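Side-chain contacts in hyperosmolarity resistance protein Emb (Staphylococcus epidermidis, PDB 6GV5), which mediates adherence of Staphylococcus epidermidis to surface-immobilised fibronectin as a giant, repeat-built extracellular matrix binding protein: residues Q36-S39 / R40-A44; T109-N112 / R113-E117. All blocks are in the same frame, centred on the assembly; numbering follows the deposited sequence.

Interaction 1: Q36-S39 / R40-A44; sequences QQTS and RANVA
S39 caps the start of helix 40-65: its OG accepts the backbone N-H of N42 at 3.1 Å, with an N-H...O angle of 156°. A chi1 of 71° places the hydroxyl between the backbone N and the carbonyl carbon of its own residue and turns it back over the first helical turn. The carbonyl of the same residue begins the helical bonding, S39 O receiving V43 N at 3.0 Å, so one residue engages two N-H groups of the opening turn.

The tightly packed side is where Q37 meets N42 and V43. CB of Q37 lies 3.6 Å from CG2 of the buried V43, while OE1 of Q37 comes to 3.3 Å from CB of N42. The two side-chain amides are turned steeply against each other, their planes 79° apart, and one polar atom of each is held from outside: NE2 of Q37 donates to I33 O, and OD1 of N42 is hydrogen-bonded to NZ of K45. On the looser, solvent-facing side, T38 points away from the helix and A41 CB approaches S39 OG only to 4.0 Å.

The contact forms the turn from helix 24-35 into helix 40-65, with helix 2-18 alongside: V43 packs on L5 and K9, and R40, though exposed, lies along the same helix and touches K4 and A8.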
loop_
_atom_site.group_PDB
_atom_site.type_symbol
_atom_site.label_atom_id
_atom_site.label_comp_id
_atom_site.label_asym_id
_atom_site.label_seq_id
_atom_site.Cartn_x
_atom_site.Cartn_y
_atom_site.Cartn_z
ATOM N N GLN A 36 -15.494 10.620 10.537
ATOM C CA GLN A 36 -15.798 12.021 10.275
ATOM C C GLN A 36 -16.798 12.223 9.141
ATOM O O GLN A 36 -17.162 13.370 8.857
ATOM C CB GLN A 36 -14.510 12.792 9.953
ATOM N N GLN A 37 -17.255 11.153 8.495
ATOM C CA GLN A 37 -18.178 11.287 7.377
ATOM C C GLN A 37 -19.595 11.558 7.878
ATOM O O GLN A 37 -20.014 11.066 8.930
ATOM C CB GLN A 37 -18.164 10.029 6.511
ATOM C CG GLN A 37 -16.791 9.672 5.967
ATOM C CD GLN A 37 -16.149 10.810 5.205
ATOM O OE1 GLN A 37 -16.732 11.357 4.271
ATOM N NE2 GLN A 37 -14.942 11.184 5.612
ATOM N N THR A 38 -20.334 12.343 7.099
ATOM C CA THR A 38 -21.657 12.801 7.496
ATOM C C THR A 38 -22.782 12.105 6.747
ATOM O O THR A 38 -23.954 12.355 7.048
ATOM C CB THR A 38 -21.773 14.317 7.290
ATOM O OG1 THR A 38 -21.666 14.622 5.894
ATOM C CG2 THR A 38 -20.672 15.044 8.048
ATOM N N SER A 39 -22.469 11.244 5.786
ATOM C CA SER A 39 -23.490 10.525 5.043
ATOM C C SER A 39 -23.001 9.117 4.743
ATOM O O SER A 39 -21.795 8.865 4.672
ATOM C CB SER A 39 -23.839 11.225 3.728
ATOM O OG SER A 39 -22.773 11.106 2.802
ATOM N N ARG A 40 -23.951 8.202 4.550
ATOM C CA ARG A 40 -23.594 6.834 4.197
ATOM C C ARG A 40 -22.934 6.771 2.826
ATOM O O ARG A 40 -22.026 5.962 2.605
ATOM C CB ARG A 40 -24.833 5.943 4.242
ATOM C CG ARG A 40 -25.267 5.574 5.651
ATOM C CD ARG A 40 -26.541 4.757 5.626
ATOM N NE ARG A 40 -27.693 5.581 5.268
ATOM C CZ ARG A 40 -28.843 5.099 4.813
ATOM N NH1 ARG A 40 -29.003 3.793 4.651
ATOM N NH2 ARG A 40 -29.833 5.930 4.520
ATOM N N ALA A 41 -23.377 7.607 1.887
ATOM C CA ALA A 41 -22.727 7.639 0.583
ATOM C C ALA A 41 -21.245 7.965 0.725
ATOM O O ALA A 41 -20.399 7.332 0.081
ATOM C CB ALA A 41 -23.421 8.658 -0.324
ATOM N N ASN A 42 -20.910 8.933 1.579
ATOM C CA ASN A 42 -19.513 9.312 1.759
ATOM C C ASN A 42 -18.734 8.223 2.484
ATOM O O ASN A 42 -17.547 8.010 2.204
ATOM C CB ASN A 42 -19.416 10.631 2.527
ATOM C CG ASN A 42 -19.687 11.836 1.650
ATOM O OD1 ASN A 42 -19.586 11.766 0.425
ATOM N ND2 ASN A 42 -20.025 12.958 2.278
ATOM N N VAL A 43 -19.375 7.529 3.428
ATOM C CA VAL A 43 -18.721 6.400 4.081
ATOM C C VAL A 43 -18.373 5.335 3.053
ATOM O O VAL A 43 -17.275 4.767 3.074
ATOM C CB VAL A 43 -19.610 5.823 5.199
ATOM C CG1 VAL A 43 -19.026 4.515 5.727
ATOM C CG2 VAL A 43 -19.762 6.837 6.326
ATOM N N ALA A 44 -19.293 5.058 2.128
ATOM C CA ALA A 44 -19.038 4.039 1.114
ATOM C C ALA A 44 -17.910 4.458 0.182
ATOM O O ALA A 44 -17.104 3.619 -0.236
ATOM C CB ALA A 44 -20.314 3.763 0.315
#

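Interaction 2: T109-N112 / R113-E117; sequences TDIN and RTIQE
Between T109-N112 and R113-E117 the backbone is continuous alpha helix, four successive i to i+4 bonds running from R113 N, T114 N, I115 N and Q116 N to the carbonyls of T109, D110, I111 and N112.

The side chain of T114 adds a fifth bond. With chi1 at -55°, OG1 stands beside its own backbone N and donates to D110 O at 3.1 Å, the same distance at which T114 N reaches that oxygen. The two donors approach D110 O from opposite faces of the carbonyl plane, each tilted 27° from it, so the oxygen is gripped twice and the hydroxyl of this buried threonine is satisfied within its own helix.

One residue further on, I111 and I115, a turn apart, make the apolar part of the contact. CG2 of I111 meets CD1 of I115 at 3.7 Å, the two side chains crossing obliquely. I115 CG1 also lies 3.3 Å from I111 O, which places the start of its branch against the preceding turn. The two isoleucines pack on helix 40-65, I111 on K56 and M57 and I115 on E59 and L60; I111 and T114 also touch I97 of helix 81-99. At the border of this face N112, partly exposed, has OD1 hydrogen-bonded to K56 NZ.

T109, D110, R113 and Q116 are exposed. CB of R113 rests 3.5 Å from T109 O, but its guanidinium end leads away; D110 OD1 and R113 NE remain 5.7 Å apart, a separation at which any attraction between the opposite charges would probably be weak.

This is the pattern of an amphipathic helix in an all-helical bundle, with isoleucines spaced i, i+4 on the buried face and a threonine hydroxyl bonded to the carbonyl four residues back.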
loop_
_atom_site.group_PDB
_atom_site.type_symbol
_atom_site.label_atom_id
_atom_site.label_comp_id
_atom_site.label_asym_id
_atom_site.label_seq_id
_atom_site.Cartn_x
_atom_site.Cartn_y
_atom_site.Cartn_z
ATOM N N THR A 109 -2.010 6.828 -5.510
ATOM C CA THR A 109 -1.126 7.200 -6.611
ATOM C C THR A 109 0.331 7.206 -6.167
ATOM O O THR A 109 1.211 6.778 -6.923
ATOM C CB THR A 109 -1.521 8.564 -7.176
ATOM O OG1 THR A 109 -1.648 9.516 -6.113
ATOM C CG2 THR A 109 -2.837 8.447 -7.921
ATOM N N ASP A 110 0.606 7.701 -4.956
ATOM C CA ASP A 110 1.962 7.647 -4.422
ATOM C C ASP A 110 2.432 6.204 -4.281
ATOM O O ASP A 110 3.583 5.877 -4.603
ATOM C CB ASP A 110 2.030 8.350 -3.064
ATOM C CG ASP A 110 1.823 9.852 -3.164
ATOM O OD1 ASP A 110 2.206 10.446 -4.195
ATOM O OD2 ASP A 110 1.283 10.439 -2.198
ATOM N N ILE A 111 1.557 5.331 -3.773
ATOM C CA ILE A 111 1.894 3.915 -3.653
ATOM C C ILE A 111 2.136 3.314 -5.031
ATOM O O ILE A 111 3.113 2.588 -5.258
ATOM C CB ILE A 111 0.778 3.161 -2.909
ATOM C CG1 ILE A 111 0.580 3.741 -1.511
ATOM C CG2 ILE A 111 1.084 1.668 -2.855
ATOM C CD1 ILE A 111 1.794 3.695 -0.649
ATOM N N ASN A 112 1.247 3.605 -5.979
ATOM C CA ASN A 112 1.392 3.017 -7.302
ATOM C C ASN A 112 2.700 3.459 -7.941
ATOM O O ASN A 112 3.378 2.659 -8.597
ATOM C CB ASN A 112 0.202 3.388 -8.187
ATOM C CG ASN A 112 0.106 2.512 -9.417
ATOM O OD1 ASN A 112 -0.071 1.296 -9.314
ATOM N ND2 ASN A 112 0.233 3.122 -10.590
ATOM N N ARG A 113 3.087 4.722 -7.741
ATOM C CA ARG A 113 4.351 5.195 -8.290
ATOM C C ARG A 113 5.516 4.403 -7.715
ATOM O O ARG A 113 6.428 3.996 -8.446
ATOM C CB ARG A 113 4.530 6.683 -8.006
ATOM C CG ARG A 113 5.776 7.271 -8.647
ATOM C CD ARG A 113 5.821 8.785 -8.515
ATOM N NE ARG A 113 4.708 9.437 -9.201
ATOM C CZ ARG A 113 4.650 9.642 -10.513
ATOM N NH1 ARG A 113 5.642 9.238 -11.300
ATOM N NH2 ARG A 113 3.598 10.251 -11.042
ATOM N N THR A 114 5.498 4.170 -6.403
ATOM C CA THR A 114 6.574 3.402 -5.784
ATOM C C THR A 114 6.603 1.970 -6.307
ATOM O O THR A 114 7.682 1.423 -6.576
ATOM C CB THR A 114 6.424 3.411 -4.267
ATOM O OG1 THR A 114 6.353 4.764 -3.800
ATOM C CG2 THR A 114 7.613 2.720 -3.621
ATOM N N ILE A 115 5.434 1.338 -6.440
ATOM C CA ILE A 115 5.366 -0.001 -7.012
ATOM C C ILE A 115 5.979 -0.006 -8.404
ATOM O O ILE A 115 6.764 -0.899 -8.762
ATOM C CB ILE A 115 3.909 -0.503 -7.050
ATOM C CG1 ILE A 115 3.339 -0.682 -5.642
ATOM C CG2 ILE A 115 3.830 -1.817 -7.815
ATOM C CD1 ILE A 115 1.813 -0.733 -5.628
ATOM N N GLN A 116 5.625 0.996 -9.220
ATOM C CA GLN A 116 6.111 1.022 -10.594
ATOM C C GLN A 116 7.620 1.220 -10.639
ATOM O O GLN A 116 8.294 0.630 -11.488
ATOM C CB GLN A 116 5.392 2.125 -11.379
ATOM C CG GLN A 116 5.564 1.992 -12.886
ATOM C CD GLN A 116 4.984 0.692 -13.431
ATOM O OE1 GLN A 116 3.772 0.472 -13.380
ATOM N NE2 GLN A 116 5.852 -0.180 -13.946
ATOM N N GLU A 117 8.171 2.031 -9.723
ATOM C CA GLU A 117 9.619 2.211 -9.664
ATOM C C GLU A 117 10.322 0.901 -9.328
ATOM O O GLU A 117 11.354 0.565 -9.920
ATOM C CB GLU A 117 9.984 3.279 -8.631
ATOM C CG GLU A 117 9.587 4.694 -9.038
ATOM C CD GLU A 117 10.025 5.752 -8.040
ATOM O OE1 GLU A 117 10.841 5.437 -7.146
ATOM O OE2 GLU A 117 9.550 6.905 -8.151
#

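Interaction 1 belongs to the GA module and interaction 2 to the FIVAR domain, and they do not touch: their centres are 27 Å apart and their nearest atoms about 16 Å. Helix 40-65 connects them. Its first turn, 40-44, is capped from 36-39, while residues further along it, K56 to L60, receive the isoleucines of 109-117. The centre of interaction 1, a surface contact, lies about 23 Å from the centre of the chain, and that of the partly buried interaction 2 about 9 Å. In interaction 1 the hydroxyl stands at the N-cap and accepts; in interaction 2 it lies within the helix and donates.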